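PDB 7KFL: myosin-17 from Arabidopsis thaliana, which probably carries organelles and vesicles along actin filaments as a plant class XI myosin motor, recognising cargo through its globular tail. Local coordinates for residues Leu258-Glu271 with Arg337-Thr349. Residues are numbered along the deposited sequence; the frame is centred on the assembly and turned at random.
Sequences LLLRRECCSFSNGE and RISTMYWDDKYGT
The turn between helices 236-260 and 267-287 of the DIL region meets the end of helix 332-341 and the loop that follows it, and Trp343 sits between Arg262 and Ser266 of that turn. The guanidinium of Arg262 lies flat over one indole face, its plane only 10° from the ring's, with NH1 above the ring centre and CZ 3.5 Å from the centroid of the five-membered ring, a stacked cation-pi pair. CG of Arg262 is anti to its backbone N (chi1 -172°) and a bend at chi2 then lays the chain across the indole. From the opposite face Ser266 CB makes a CH-pi contact. Trp343 NE1 donates to Arg262 O at 2.9 Å from above the carbonyl plane, while Cys265 N reaches the same oxygen from the other face; Trp343 N meanwhile gives a bond to Cys265 O. Replacing Trp343 with an alanine would probably leave the Arg262 guanidinium without its stacking surface and free to swing, and deprive Arg262 O of one of its two donors.

At the helix end, Arg337 NH1 bonds Leu259 O at 2.9 Å, the carbonyl oxygen lying at the guanidinium edge. Leu259 CD2 packs on CG1 of Ile338, and the Ile338 side chain also touches Phe308 of helix 300-309. Phe267 touches Tyr342 OH with its ring edge, a hydroxyl that hydrogen-bonds Lys314 and Thr349, and lies obliquely against the Tyr347 ring. Lys346 NZ forms a 2.7 Å salt bridge with the syn side of Glu271 OE1. Asp344 OD1 receives Lys346 N, an Asx turn, and Tyr347 N, completing an Asx motif, while Ser266 OG accepts from Asn269 N: an N-capped helix-helix turn packed against an Asx-shaped loop in a helical myosin globular tail.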
# COMPACT_ATOMS: atom_id res chain seq x y z
N LEU A 258 -8.05 16.62 -12.88
CA LEU A 258 -9.04 16.78 -13.98
C LEU A 258 -10.20 17.66 -13.49
O LEU A 258 -10.68 18.49 -14.29
CB LEU A 258 -9.57 15.42 -14.44
CG LEU A 258 -8.55 14.49 -15.11
CD1 LEU A 258 -9.27 13.35 -15.82
CD2 LEU A 258 -7.66 15.23 -16.08
N LEU A 259 -10.62 17.49 -12.23
CA LEU A 259 -11.79 18.19 -11.63
C LEU A 259 -11.42 19.64 -11.26
O LEU A 259 -12.32 20.50 -11.36
CB LEU A 259 -12.27 17.43 -10.39
CG LEU A 259 -12.72 15.99 -10.60
CD1 LEU A 259 -13.19 15.40 -9.29
CD2 LEU A 259 -13.83 15.90 -11.65
N LEU A 260 -10.18 19.89 -10.84
CA LEU A 260 -9.78 21.16 -10.17
C LEU A 260 -8.88 22.02 -11.06
O LEU A 260 -8.85 23.25 -10.83
CB LEU A 260 -9.07 20.82 -8.85
CG LEU A 260 -9.92 20.09 -7.81
CD1 LEU A 260 -9.17 19.97 -6.49
CD2 LEU A 260 -11.25 20.80 -7.59
N ARG A 261 -8.15 21.43 -12.02
CA ARG A 261 -7.25 22.16 -12.95
C ARG A 261 -7.89 22.21 -14.34
O ARG A 261 -8.05 21.13 -14.95
CB ARG A 261 -5.87 21.51 -13.01
CG ARG A 261 -5.20 21.35 -11.65
CD ARG A 261 -3.70 21.30 -11.79
NE ARG A 261 -3.03 21.29 -10.50
CZ ARG A 261 -1.75 21.58 -10.30
NH1 ARG A 261 -0.97 21.93 -11.31
NH2 ARG A 261 -1.25 21.54 -9.07
N ARG A 262 -8.23 23.41 -14.81
CA ARG A 262 -8.84 23.66 -16.14
C ARG A 262 -7.91 23.08 -17.22
O ARG A 262 -8.40 22.30 -18.06
CB ARG A 262 -9.08 25.16 -16.33
CG ARG A 262 -9.87 25.52 -17.58
CD ARG A 262 -8.97 25.92 -18.74
NE ARG A 262 -9.73 26.43 -19.89
CZ ARG A 262 -9.19 26.88 -21.01
NH1 ARG A 262 -7.87 26.90 -21.17
NH2 ARG A 262 -9.97 27.31 -21.99
N GLU A 263 -6.61 23.40 -17.14
CA GLU A 263 -5.57 23.04 -18.14
C GLU A 263 -5.42 21.51 -18.27
O GLU A 263 -4.98 21.07 -19.35
CB GLU A 263 -4.22 23.68 -17.80
CG GLU A 263 -3.60 23.18 -16.50
CD GLU A 263 -3.98 23.97 -15.25
OE1 GLU A 263 -5.04 24.62 -15.27
OE2 GLU A 263 -3.20 23.92 -14.27
N CYS A 264 -5.74 20.74 -17.22
CA CYS A 264 -5.67 19.25 -17.22
C CYS A 264 -6.93 18.65 -17.86
O CYS A 264 -6.89 17.46 -18.22
CB CYS A 264 -5.51 18.70 -15.81
SG CYS A 264 -3.99 19.24 -14.98
N CYS A 265 -7.99 19.44 -17.99
CA CYS A 265 -9.30 19.01 -18.54
C CYS A 265 -9.34 19.34 -20.04
O CYS A 265 -10.22 20.11 -20.46
CB CYS A 265 -10.45 19.66 -17.78
SG CYS A 265 -11.93 18.62 -17.69
N SER A 266 -8.41 18.78 -20.81
CA SER A 266 -8.25 19.00 -22.27
C SER A 266 -8.08 17.65 -22.98
O SER A 266 -7.86 16.64 -22.30
CB SER A 266 -7.09 19.91 -22.57
OG SER A 266 -5.86 19.35 -22.13
N PHE A 267 -8.19 17.65 -24.31
CA PHE A 267 -7.99 16.46 -25.17
C PHE A 267 -6.51 16.04 -25.09
O PHE A 267 -6.24 14.85 -24.85
CB PHE A 267 -8.40 16.73 -26.61
CG PHE A 267 -8.47 15.49 -27.45
CD1 PHE A 267 -7.33 14.92 -27.99
CD2 PHE A 267 -9.69 14.86 -27.68
CE1 PHE A 267 -7.40 13.76 -28.75
CE2 PHE A 267 -9.76 13.71 -28.45
CZ PHE A 267 -8.62 13.16 -28.98
N SER A 268 -5.61 17.01 -25.30
CA SER A 268 -4.13 16.80 -25.35
C SER A 268 -3.64 16.20 -24.03
O SER A 268 -2.75 15.32 -24.08
CB SER A 268 -3.40 18.08 -25.68
OG SER A 268 -3.34 18.94 -24.55
N ASN A 269 -4.19 16.64 -22.90
CA ASN A 269 -3.81 16.14 -21.55
C ASN A 269 -4.42 14.75 -21.33
O ASN A 269 -3.82 13.95 -20.58
CB ASN A 269 -4.20 17.10 -20.43
CG ASN A 269 -3.45 16.80 -19.15
OD1 ASN A 269 -2.22 16.91 -19.11
ND2 ASN A 269 -4.15 16.38 -18.12
N GLY A 270 -5.57 14.46 -21.95
CA GLY A 270 -6.18 13.12 -21.98
C GLY A 270 -5.24 12.12 -22.63
O GLY A 270 -5.05 11.02 -22.06
N GLU A 271 -4.65 12.50 -23.77
CA GLU A 271 -3.69 11.66 -24.55
C GLU A 271 -2.44 11.40 -23.70
O GLU A 271 -2.00 10.24 -23.65
CB GLU A 271 -3.28 12.35 -25.85
CG GLU A 271 -4.41 12.58 -26.83
CD GLU A 271 -4.01 13.39 -28.04
OE1 GLU A 271 -3.41 14.47 -27.86
OE2 GLU A 271 -4.28 12.93 -29.18
N ARG A 337 -18.55 18.63 -14.13
CA ARG A 337 -17.31 19.45 -13.99
C ARG A 337 -16.41 19.21 -15.21
O ARG A 337 -16.02 20.20 -15.86
CB ARG A 337 -16.59 19.11 -12.68
CG ARG A 337 -15.21 19.74 -12.52
CD ARG A 337 -15.25 21.26 -12.62
NE ARG A 337 -16.05 21.85 -11.56
CZ ARG A 337 -15.59 22.24 -10.37
NH1 ARG A 337 -14.31 22.10 -10.06
NH2 ARG A 337 -16.42 22.77 -9.49
N ILE A 338 -16.10 17.94 -15.51
CA ILE A 338 -15.23 17.52 -16.64
C ILE A 338 -15.84 18.04 -17.95
O ILE A 338 -15.09 18.62 -18.75
CB ILE A 338 -15.02 15.99 -16.65
CG1 ILE A 338 -14.20 15.53 -15.44
CG2 ILE A 338 -14.38 15.53 -17.96
CD1 ILE A 338 -14.22 14.03 -15.22
N SER A 339 -17.15 17.86 -18.14
CA SER A 339 -17.91 18.23 -19.36
C SER A 339 -17.92 19.75 -19.57
O SER A 339 -17.77 20.19 -20.72
CB SER A 339 -19.32 17.69 -19.30
OG SER A 339 -19.31 16.27 -19.34
N THR A 340 -18.09 20.53 -18.50
CA THR A 340 -18.28 22.01 -18.54
C THR A 340 -16.92 22.73 -18.58
O THR A 340 -16.88 23.88 -19.06
CB THR A 340 -19.12 22.51 -17.36
OG1 THR A 340 -18.52 22.04 -16.16
CG2 THR A 340 -20.56 22.05 -17.44
N MET A 341 -15.85 22.09 -18.09
CA MET A 341 -14.49 22.68 -17.99
C MET A 341 -13.63 22.24 -19.19
O MET A 341 -12.57 22.85 -19.40
CB MET A 341 -13.81 22.26 -16.68
CG MET A 341 -12.82 23.27 -16.16
SD MET A 341 -12.39 22.97 -14.42
CE MET A 341 -11.54 21.40 -14.56
N TYR A 342 -14.09 21.22 -19.94
CA TYR A 342 -13.41 20.65 -21.13
C TYR A 342 -13.12 21.76 -22.15
O TYR A 342 -14.01 22.60 -22.40
CB TYR A 342 -14.26 19.55 -21.76
CG TYR A 342 -13.66 18.93 -23.00
CD1 TYR A 342 -12.69 17.95 -22.91
CD2 TYR A 342 -14.05 19.34 -24.27
CE1 TYR A 342 -12.13 17.38 -24.05
CE2 TYR A 342 -13.51 18.78 -25.41
CZ TYR A 342 -12.54 17.79 -25.30
OH TYR A 342 -12.00 17.23 -26.42
N TRP A 343 -11.92 21.74 -22.73
CA TRP A 343 -11.46 22.67 -23.81
C TRP A 343 -10.46 21.93 -24.70
O TRP A 343 -10.06 20.81 -24.33
CB TRP A 343 -10.86 23.95 -23.21
CG TRP A 343 -9.58 23.71 -22.46
CD1 TRP A 343 -9.44 23.06 -21.27
CD2 TRP A 343 -8.26 24.09 -22.87
NE1 TRP A 343 -8.12 23.02 -20.90
CE2 TRP A 343 -7.37 23.65 -21.86
CE3 TRP A 343 -7.73 24.77 -23.98
CZ2 TRP A 343 -6.00 23.86 -21.93
CZ3 TRP A 343 -6.37 24.98 -24.04
CH2 TRP A 343 -5.52 24.53 -23.04
N ASP A 344 -10.08 22.52 -25.84
CA ASP A 344 -9.25 21.85 -26.87
C ASP A 344 -8.67 22.91 -27.83
O ASP A 344 -9.40 23.35 -28.73
CB ASP A 344 -10.07 20.79 -27.60
CG ASP A 344 -9.25 19.83 -28.45
OD1 ASP A 344 -8.03 20.04 -28.56
OD2 ASP A 344 -9.85 18.89 -29.00
N ASP A 345 -7.40 23.28 -27.64
CA ASP A 345 -6.64 24.21 -28.52
C ASP A 345 -5.70 23.41 -29.43
O ASP A 345 -4.73 24.00 -29.94
CB ASP A 345 -5.85 25.24 -27.70
CG ASP A 345 -6.69 26.39 -27.17
OD1 ASP A 345 -7.90 26.16 -26.93
OD2 ASP A 345 -6.13 27.49 -27.01
N LYS A 346 -5.97 22.11 -29.62
CA LYS A 346 -5.14 21.20 -30.45
C LYS A 346 -5.96 20.71 -31.65
O LYS A 346 -5.51 20.92 -32.78
CB LYS A 346 -4.62 20.03 -29.61
CG LYS A 346 -3.58 19.16 -30.29
CD LYS A 346 -2.94 18.14 -29.38
CE LYS A 346 -2.06 17.16 -30.13
NZ LYS A 346 -1.70 15.99 -29.29
N TYR A 347 -7.11 20.08 -31.39
CA TYR A 347 -8.03 19.52 -32.42
C TYR A 347 -9.28 20.40 -32.57
O TYR A 347 -9.98 20.25 -33.59
CB TYR A 347 -8.44 18.09 -32.05
CG TYR A 347 -7.32 17.09 -32.06
CD1 TYR A 347 -6.36 17.07 -31.06
CD2 TYR A 347 -7.20 16.14 -33.07
CE1 TYR A 347 -5.33 16.15 -31.06
CE2 TYR A 347 -6.18 15.21 -33.09
CZ TYR A 347 -5.23 15.22 -32.08
OH TYR A 347 -4.21 14.31 -32.08
N GLY A 348 -9.56 21.27 -31.59
CA GLY A 348 -10.73 22.18 -31.59
C GLY A 348 -12.05 21.44 -31.49
O GLY A 348 -13.07 21.99 -31.96
N THR A 349 -12.05 20.23 -30.91
CA THR A 349 -13.27 19.40 -30.69
C THR A 349 -14.06 19.99 -29.52
O THR A 349 -13.42 20.58 -28.61
CB THR A 349 -12.92 17.93 -30.45
OG1 THR A 349 -12.10 17.83 -29.28
CG2 THR A 349 -12.22 17.29 -31.62
O HOH W 1 -10.37 26.94 -25.18